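Local coordinates for protein cellobiose 2-epimerase (Ruminococcus albus, PDB 3VW5) that catalyses the reversible epimerization of cellobiose to 4-O-beta-D-glucopyranosyl-D-mannose, working on an unmodified sugar, at residues H50-S58 with L69-I80. The protein carries 2 engineered substitutions. Residues are numbered along the deposited sequence; the frame is centred on the assembly and turned at random.
Sequences HSRILWFYS and LLDNAKHAYEFI
Segments 50-58 and 69-80, on the consecutive antiparallel helices 47-64 and 67-84 of the (alpha/alpha)6 barrel, pack here as a helical hairpin, their axes 8.0 Å apart at closest approach and their N-to-C directions at 156°. Near the turn, Y57 CB sits against A73, 3.6 Å from A73 CB, a spacing that the alanine's small side chain allows. With Y57 CG beside the backbone N and anti to the carbonyl carbon (chi1 -83°), the ring takes N72 CB squarely over one face, a CH-pi contact of 3.5 Å to the ring centroid; F56 CD2 lies over the opposite face. The ends of this pair reach helix 2-19 and the loop after it: Y57 OH is hydrogen-bonded to N19 OD1 and N72 OD1 to R22 NH1. With an alanine at Y57, N72 CB would probably lose its aromatic seat and N19 OD1 its hydroxyl partner. In the middle, L54 is a knob among A73, A76, Y77 and I80, its CD2 3.7 Å from I80 CD1. Further along, the H50 ring stacks offset on F79, centroids 4.4 Å apart and planes at 28°, while H50 ND1 and NE2 are hydrogen-bonded to G46 O and F29 N, respectively. Such buried antiparallel hairpin packing, mostly apolar at its centre, is typical of the (alpha/alpha)6 barrel shared with the N-acylglucosamine 2-epimerases.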
ATOM      1  N   HIS A  50      -1.132  -7.674  -8.928  1.00 40.78           N
ATOM      2  CA  HIS A  50      -0.555  -7.207 -10.175  1.00 35.62           C
ATOM      3  C   HIS A  50      -0.393  -5.699 -10.229  1.00 38.13           C
ATOM      4  O   HIS A  50       0.595  -5.196 -10.766  1.00 42.66           O
ATOM      5  CB  HIS A  50      -1.332  -7.734 -11.369  1.00 35.12           C
ATOM      6  CG  HIS A  50      -1.000  -9.153 -11.694  1.00 46.37           C
ATOM      7  ND1 HIS A  50      -1.440 -10.211 -10.927  1.00 43.34           N
ATOM      8  CD2 HIS A  50      -0.222  -9.689 -12.665  1.00 46.33           C
ATOM      9  CE1 HIS A  50      -0.970 -11.338 -11.429  1.00 41.05           C
ATOM     10  NE2 HIS A  50      -0.227 -11.050 -12.484  1.00 38.39           N
ATOM     11  N   SER A  51      -1.329  -4.962  -9.660  1.00 32.60           N
ATOM     12  CA  SER A  51      -1.148  -3.529  -9.636  1.00 31.17           C
ATOM     13  C   SER A  51       0.057  -3.165  -8.792  1.00 32.27           C
ATOM     14  O   SER A  51       0.810  -2.264  -9.138  1.00 30.61           O
ATOM     15  CB  SER A  51      -2.408  -2.836  -9.145  1.00 32.62           C
ATOM     16  OG  SER A  51      -3.459  -3.085 -10.049  1.00 31.48           O
ATOM     17  N   ARG A  52       0.251  -3.880  -7.688  1.00 37.23           N
ATOM     18  CA  ARG A  52       1.378  -3.596  -6.800  1.00 37.05           C
ATOM     19  C   ARG A  52       2.726  -3.948  -7.436  1.00 33.53           C
ATOM     20  O   ARG A  52       3.724  -3.223  -7.270  1.00 28.84           O
ATOM     21  CB  ARG A  52       1.183  -4.274  -5.454  1.00 33.14           C
ATOM     22  CG  ARG A  52       0.079  -3.636  -4.656  1.00 39.61           C
ATOM     23  CD  ARG A  52      -0.383  -4.488  -3.491  1.00 39.36           C
ATOM     24  NE  ARG A  52      -1.117  -3.698  -2.511  1.00 44.43           N
ATOM     25  CZ  ARG A  52      -1.458  -4.124  -1.297  1.00 49.50           C
ATOM     26  NH1 ARG A  52      -1.135  -5.350  -0.891  1.00 50.82           N
ATOM     27  NH2 ARG A  52      -2.120  -3.319  -0.482  1.00 44.62           N
ATOM     28  N   ILE A  53       2.746  -5.050  -8.177  1.00 31.35           N
ATOM     29  CA  ILE A  53       3.920  -5.390  -8.959  1.00 36.95           C
ATOM     30  C   ILE A  53       4.177  -4.297 -10.010  1.00 35.15           C
ATOM     31  O   ILE A  53       5.295  -3.771 -10.104  1.00 32.47           O
ATOM     32  CB  ILE A  53       3.791  -6.778  -9.580  1.00 37.24           C
ATOM     33  CG1 ILE A  53       3.760  -7.814  -8.466  1.00 34.07           C
ATOM     34  CG2 ILE A  53       4.954  -7.073 -10.537  1.00 35.36           C
ATOM     35  CD1 ILE A  53       3.293  -9.200  -8.906  1.00 33.32           C
ATOM     36  N   LEU A  54       3.134  -3.930 -10.762  1.00 39.04           N
ATOM     37  CA  LEU A  54       3.225  -2.837 -11.746  1.00 32.09           C
ATOM     38  C   LEU A  54       3.761  -1.571 -11.090  1.00 33.68           C
ATOM     39  O   LEU A  54       4.713  -0.959 -11.580  1.00 37.29           O
ATOM     40  CB  LEU A  54       1.880  -2.567 -12.429  1.00 32.00           C
ATOM     41  CG  LEU A  54       1.858  -1.406 -13.441  1.00 38.29           C
ATOM     42  CD1 LEU A  54       3.039  -1.458 -14.405  1.00 35.35           C
ATOM     43  CD2 LEU A  54       0.550  -1.311 -14.219  1.00 30.67           C
ATOM     44  N   TRP A  55       3.180  -1.186  -9.960  1.00 34.12           N
ATOM     45  CA  TRP A  55       3.698  -0.022  -9.265  1.00 33.33           C
ATOM     46  C   TRP A  55       5.179  -0.196  -8.931  1.00 32.95           C
ATOM     47  O   TRP A  55       5.976   0.730  -9.062  1.00 36.61           O
ATOM     48  CB  TRP A  55       2.905   0.303  -7.985  1.00 30.53           C
ATOM     49  CG  TRP A  55       3.515   1.507  -7.306  1.00 29.97           C
ATOM     50  CD1 TRP A  55       3.194   2.814  -7.515  1.00 28.82           C
ATOM     51  CD2 TRP A  55       4.608   1.509  -6.370  1.00 34.99           C
ATOM     52  NE1 TRP A  55       3.990   3.627  -6.748  1.00 34.77           N
ATOM     53  CE2 TRP A  55       4.872   2.854  -6.040  1.00 33.64           C
ATOM     54  CE3 TRP A  55       5.379   0.504  -5.768  1.00 30.43           C
ATOM     55  CZ2 TRP A  55       5.880   3.219  -5.149  1.00 32.37           C
ATOM     56  CZ3 TRP A  55       6.381   0.874  -4.882  1.00 26.34           C
ATOM     57  CH2 TRP A  55       6.621   2.211  -4.583  1.00 29.12           C
ATOM     58  N   PHE A  56       5.530  -1.394  -8.484  1.00 35.82           N
ATOM     59  CA  PHE A  56       6.864  -1.664  -7.987  1.00 36.54           C
ATOM     60  C   PHE A  56       7.920  -1.592  -9.074  1.00 40.13           C
ATOM     61  O   PHE A  56       8.962  -0.949  -8.896  1.00 36.98           O
ATOM     62  CB  PHE A  56       6.917  -3.046  -7.359  1.00 38.02           C
ATOM     63  CG  PHE A  56       8.306  -3.539  -7.128  1.00 34.67           C
ATOM     64  CD1 PHE A  56       9.059  -3.032  -6.094  1.00 32.03           C
ATOM     65  CD2 PHE A  56       8.855  -4.504  -7.948  1.00 32.20           C
ATOM     66  CE1 PHE A  56      10.328  -3.479  -5.872  1.00 37.45           C
ATOM     67  CE2 PHE A  56      10.129  -4.971  -7.720  1.00 37.45           C
ATOM     68  CZ  PHE A  56      10.873  -4.458  -6.683  1.00 37.33           C
ATOM     69  N   TYR A  57       7.667  -2.258 -10.194  1.00 35.56           N
ATOM     70  CA  TYR A  57       8.644  -2.221 -11.268  1.00 36.62           C
ATOM     71  C   TYR A  57       8.740  -0.835 -11.852  1.00 42.77           C
ATOM     72  O   TYR A  57       9.852  -0.319 -12.063  1.00 45.85           O
ATOM     73  CB  TYR A  57       8.350  -3.271 -12.332  1.00 38.67           C
ATOM     74  CG  TYR A  57       8.887  -4.629 -11.952  1.00 39.88           C
ATOM     75  CD1 TYR A  57      10.251  -4.813 -11.702  1.00 37.70           C
ATOM     76  CD2 TYR A  57       8.041  -5.722 -11.831  1.00 35.16           C
ATOM     77  CE1 TYR A  57      10.754  -6.047 -11.359  1.00 37.95           C
ATOM     78  CE2 TYR A  57       8.533  -6.960 -11.483  1.00 41.81           C
ATOM     79  CZ  TYR A  57       9.889  -7.121 -11.246  1.00 42.39           C
ATOM     80  OH  TYR A  57      10.380  -8.358 -10.898  1.00 40.71           O
ATOM     81  N   SER A  58       7.589  -0.215 -12.095  1.00 37.98           N
ATOM     82  CA  SER A  58       7.604   1.146 -12.615  1.00 40.60           C
ATOM     83  C   SER A  58       8.494   2.043 -11.737  1.00 38.84           C
ATOM     84  O   SER A  58       9.310   2.804 -12.246  1.00 45.70           O
ATOM     85  CB  SER A  58       6.180   1.715 -12.785  1.00 43.33           C
ATOM     86  OG  SER A  58       5.345   0.844 -13.546  1.00 37.00           O
ATOM     87  N   LEU A  69      13.862  -3.700 -15.638  1.00 40.11           N
ATOM     88  CA  LEU A  69      12.805  -3.314 -14.715  1.00 42.70           C
ATOM     89  C   LEU A  69      11.575  -2.776 -15.444  1.00 49.19           C
ATOM     90  O   LEU A  69      10.435  -3.145 -15.110  1.00 44.83           O
ATOM     91  CB  LEU A  69      13.311  -2.305 -13.691  1.00 41.69           C
ATOM     92  CG  LEU A  69      14.511  -2.812 -12.882  1.00 40.10           C
ATOM     93  CD1 LEU A  69      15.109  -1.705 -12.028  1.00 37.18           C
ATOM     94  CD2 LEU A  69      14.145  -4.054 -12.039  1.00 38.04           C
ATOM     95  N   LEU A  70      11.802  -1.919 -16.442  1.00 50.61           N
ATOM     96  CA  LEU A  70      10.706  -1.398 -17.248  1.00 45.63           C
ATOM     97  C   LEU A  70      10.044  -2.471 -18.091  1.00 40.99           C
ATOM     98  O   LEU A  70       8.849  -2.409 -18.338  1.00 48.48           O
ATOM     99  CB  LEU A  70      11.150  -0.242 -18.137  1.00 50.58           C
ATOM    100  CG  LEU A  70       9.983   0.493 -18.830  1.00 51.65           C
ATOM    101  CD1 LEU A  70       9.131   1.262 -17.836  1.00 45.17           C
ATOM    102  CD2 LEU A  70      10.488   1.440 -19.909  1.00 50.41           C
ATOM    103  N   ASP A  71      10.804  -3.461 -18.526  1.00 42.19           N
ATOM    104  CA  ASP A  71      10.220  -4.554 -19.298  1.00 45.43           C
ATOM    105  C   ASP A  71       9.256  -5.394 -18.430  1.00 45.80           C
ATOM    106  O   ASP A  71       8.179  -5.799 -18.887  1.00 40.46           O
ATOM    107  CB  ASP A  71      11.313  -5.422 -19.948  1.00 43.74           C
ATOM    108  CG  ASP A  71      10.750  -6.412 -20.969  1.00 58.10           C
ATOM    109  OD1 ASP A  71       9.708  -6.111 -21.603  1.00 62.77           O
ATOM    110  OD2 ASP A  71      11.344  -7.504 -21.149  1.00 70.27           O
ATOM    111  N   ASN A  72       9.652  -5.643 -17.181  1.00 48.77           N
ATOM    112  CA  ASN A  72       8.800  -6.323 -16.206  1.00 39.99           C
ATOM    113  C   ASN A  72       7.560  -5.509 -15.828  1.00 41.49           C
ATOM    114  O   ASN A  72       6.450  -6.049 -15.759  1.00 36.40           O
ATOM    115  CB  ASN A  72       9.603  -6.674 -14.957  1.00 39.69           C
ATOM    116  CG  ASN A  72      10.478  -7.900 -15.156  1.00 45.98           C
ATOM    117  OD1 ASN A  72      10.211  -8.752 -16.013  1.00 48.14           O
ATOM    118  ND2 ASN A  72      11.535  -7.993 -14.364  1.00 45.66           N
ATOM    119  N   ALA A  73       7.755  -4.213 -15.587  1.00 37.48           N
ATOM    120  CA  ALA A  73       6.628  -3.307 -15.445  1.00 37.18           C
ATOM    121  C   ALA A  73       5.682  -3.509 -16.623  1.00 41.70           C
ATOM    122  O   ALA A  73       4.493  -3.807 -16.440  1.00 38.49           O
ATOM    123  CB  ALA A  73       7.081  -1.863 -15.348  1.00 35.48           C
ATOM    124  N   LYS A  74       6.206  -3.383 -17.837  1.00 37.60           N
ATOM    125  CA  LYS A  74       5.351  -3.507 -19.009  1.00 42.07           C
ATOM    126  C   LYS A  74       4.628  -4.848 -19.080  1.00 36.26           C
ATOM    127  O   LYS A  74       3.490  -4.910 -19.527  1.00 43.19           O
ATOM    128  CB  LYS A  74       6.119  -3.228 -20.310  1.00 51.92           C
ATOM    129  CG  LYS A  74       5.276  -3.430 -21.567  1.00 55.22           C
ATOM    130  CD  LYS A  74       6.052  -3.114 -22.830  1.00 58.39           C
ATOM    131  CE  LYS A  74       5.473  -3.865 -24.030  1.00 68.08           C
ATOM    132  NZ  LYS A  74       6.560  -4.363 -24.939  1.00 72.45           N
ATOM    133  N   HIS A  75       5.277  -5.914 -18.624  1.00 38.88           N
ATOM    134  CA  HIS A  75       4.672  -7.252 -18.638  1.00 37.60           C
ATOM    135  C   HIS A  75       3.435  -7.301 -17.765  1.00 40.49           C
ATOM    136  O   HIS A  75       2.414  -7.859 -18.161  1.00 44.10           O
ATOM    137  CB  HIS A  75       5.673  -8.323 -18.172  1.00 38.91           C
ATOM    138  CG  HIS A  75       5.139  -9.724 -18.240  1.00 39.84           C
ATOM    139  ND1 HIS A  75       4.924 -10.383 -19.431  1.00 39.54           N
ATOM    140  CD2 HIS A  75       4.769 -10.586 -17.262  1.00 40.86           C
ATOM    141  CE1 HIS A  75       4.446 -11.591 -19.185  1.00 41.65           C
ATOM    142  NE2 HIS A  75       4.348 -11.742 -17.878  1.00 43.35           N
ATOM    143  N   ALA A  76       3.548  -6.724 -16.570  1.00 35.13           N
ATOM    144  CA  ALA A  76       2.436  -6.634 -15.632  1.00 38.45           C
ATOM    145  C   ALA A  76       1.331  -5.696 -16.143  1.00 41.39           C
ATOM    146  O   ALA A  76       0.136  -6.029 -16.106  1.00 38.34           O
ATOM    147  CB  ALA A  76       2.937  -6.181 -14.255  1.00 37.13           C
ATOM    148  N   TYR A  77       1.738  -4.520 -16.613  1.00 37.32           N
ATOM    149  CA  TYR A  77       0.806  -3.601 -17.259  1.00 41.00           C
ATOM    150  C   TYR A  77      -0.079  -4.292 -18.301  1.00 44.65           C
ATOM    151  O   TYR A  77      -1.310  -4.129 -18.297  1.00 44.29           O
ATOM    152  CB  TYR A  77       1.559  -2.443 -17.901  1.00 38.01           C
ATOM    153  CG  TYR A  77       0.738  -1.607 -18.846  1.00 43.08           C
ATOM    154  CD1 TYR A  77      -0.193  -0.701 -18.368  1.00 43.71           C
ATOM    155  CD2 TYR A  77       0.921  -1.695 -20.232  1.00 47.09           C
ATOM    156  CE1 TYR A  77      -0.940   0.093 -19.241  1.00 44.81           C
ATOM    157  CE2 TYR A  77       0.181  -0.919 -21.107  1.00 42.06           C
ATOM    158  CZ  TYR A  77      -0.749  -0.023 -20.604  1.00 47.41           C
ATOM    159  OH  TYR A  77      -1.491   0.763 -21.456  1.00 51.47           O
ATOM    160  N   GLU A  78       0.535  -5.059 -19.195  1.00 40.87           N
ATOM    161  CA  GLU A  78      -0.243  -5.702 -20.244  1.00 43.85           C
ATOM    162  C   GLU A  78      -1.287  -6.619 -19.631  1.00 44.05           C
ATOM    163  O   GLU A  78      -2.437  -6.665 -20.071  1.00 45.99           O
ATOM    164  CB  GLU A  78       0.658  -6.466 -21.216  1.00 46.32           C
ATOM    165  CG  GLU A  78       1.380  -5.564 -22.216  1.00 52.56           C
ATOM    166  CD  GLU A  78       0.494  -5.141 -23.386  1.00 66.04           C
ATOM    167  OE1 GLU A  78       0.403  -3.913 -23.633  1.00 65.94           O
ATOM    168  OE2 GLU A  78      -0.101  -6.026 -24.068  1.00 66.24           O
ATOM    169  N   PHE A  79      -0.890  -7.338 -18.594  1.00 39.99           N
ATOM    170  CA  PHE A  79      -1.808  -8.250 -17.944  1.00 42.27           C
ATOM    171  C   PHE A  79      -3.031  -7.494 -17.411  1.00 42.61           C
ATOM    172  O   PHE A  79      -4.164  -7.955 -17.569  1.00 41.02           O
ATOM    173  CB  PHE A  79      -1.103  -9.032 -16.831  1.00 39.23           C
ATOM    174  CG  PHE A  79      -1.946 -10.107 -16.232  1.00 43.33           C
ATOM    175  CD1 PHE A  79      -2.150 -11.305 -16.914  1.00 43.03           C
ATOM    176  CD2 PHE A  79      -2.549  -9.923 -14.988  1.00 40.11           C
ATOM    177  CE1 PHE A  79      -2.942 -12.307 -16.367  1.00 41.73           C
ATOM    178  CE2 PHE A  79      -3.338 -10.912 -14.436  1.00 37.35           C
ATOM    179  CZ  PHE A  79      -3.536 -12.112 -15.127  1.00 40.56           C
ATOM    180  N   ILE A  80      -2.799  -6.327 -16.805  1.00 37.95           N
ATOM    181  CA  ILE A  80      -3.884  -5.550 -16.208  1.00 42.30           C
ATOM    182  C   ILE A  80      -4.824  -4.988 -17.277  1.00 43.59           C
ATOM    183  O   ILE A  80      -6.040  -5.237 -17.262  1.00 42.03           O
ATOM    184  CB  ILE A  80      -3.335  -4.399 -15.332  1.00 44.25           C
ATOM    185  CG1 ILE A  80      -2.689  -4.956 -14.066  1.00 37.84           C
ATOM    186  CG2 ILE A  80      -4.432  -3.403 -14.971  1.00 36.19           C
ATOM    187  CD1 ILE A  80      -1.868  -3.937 -13.313  1.00 34.86           C
TER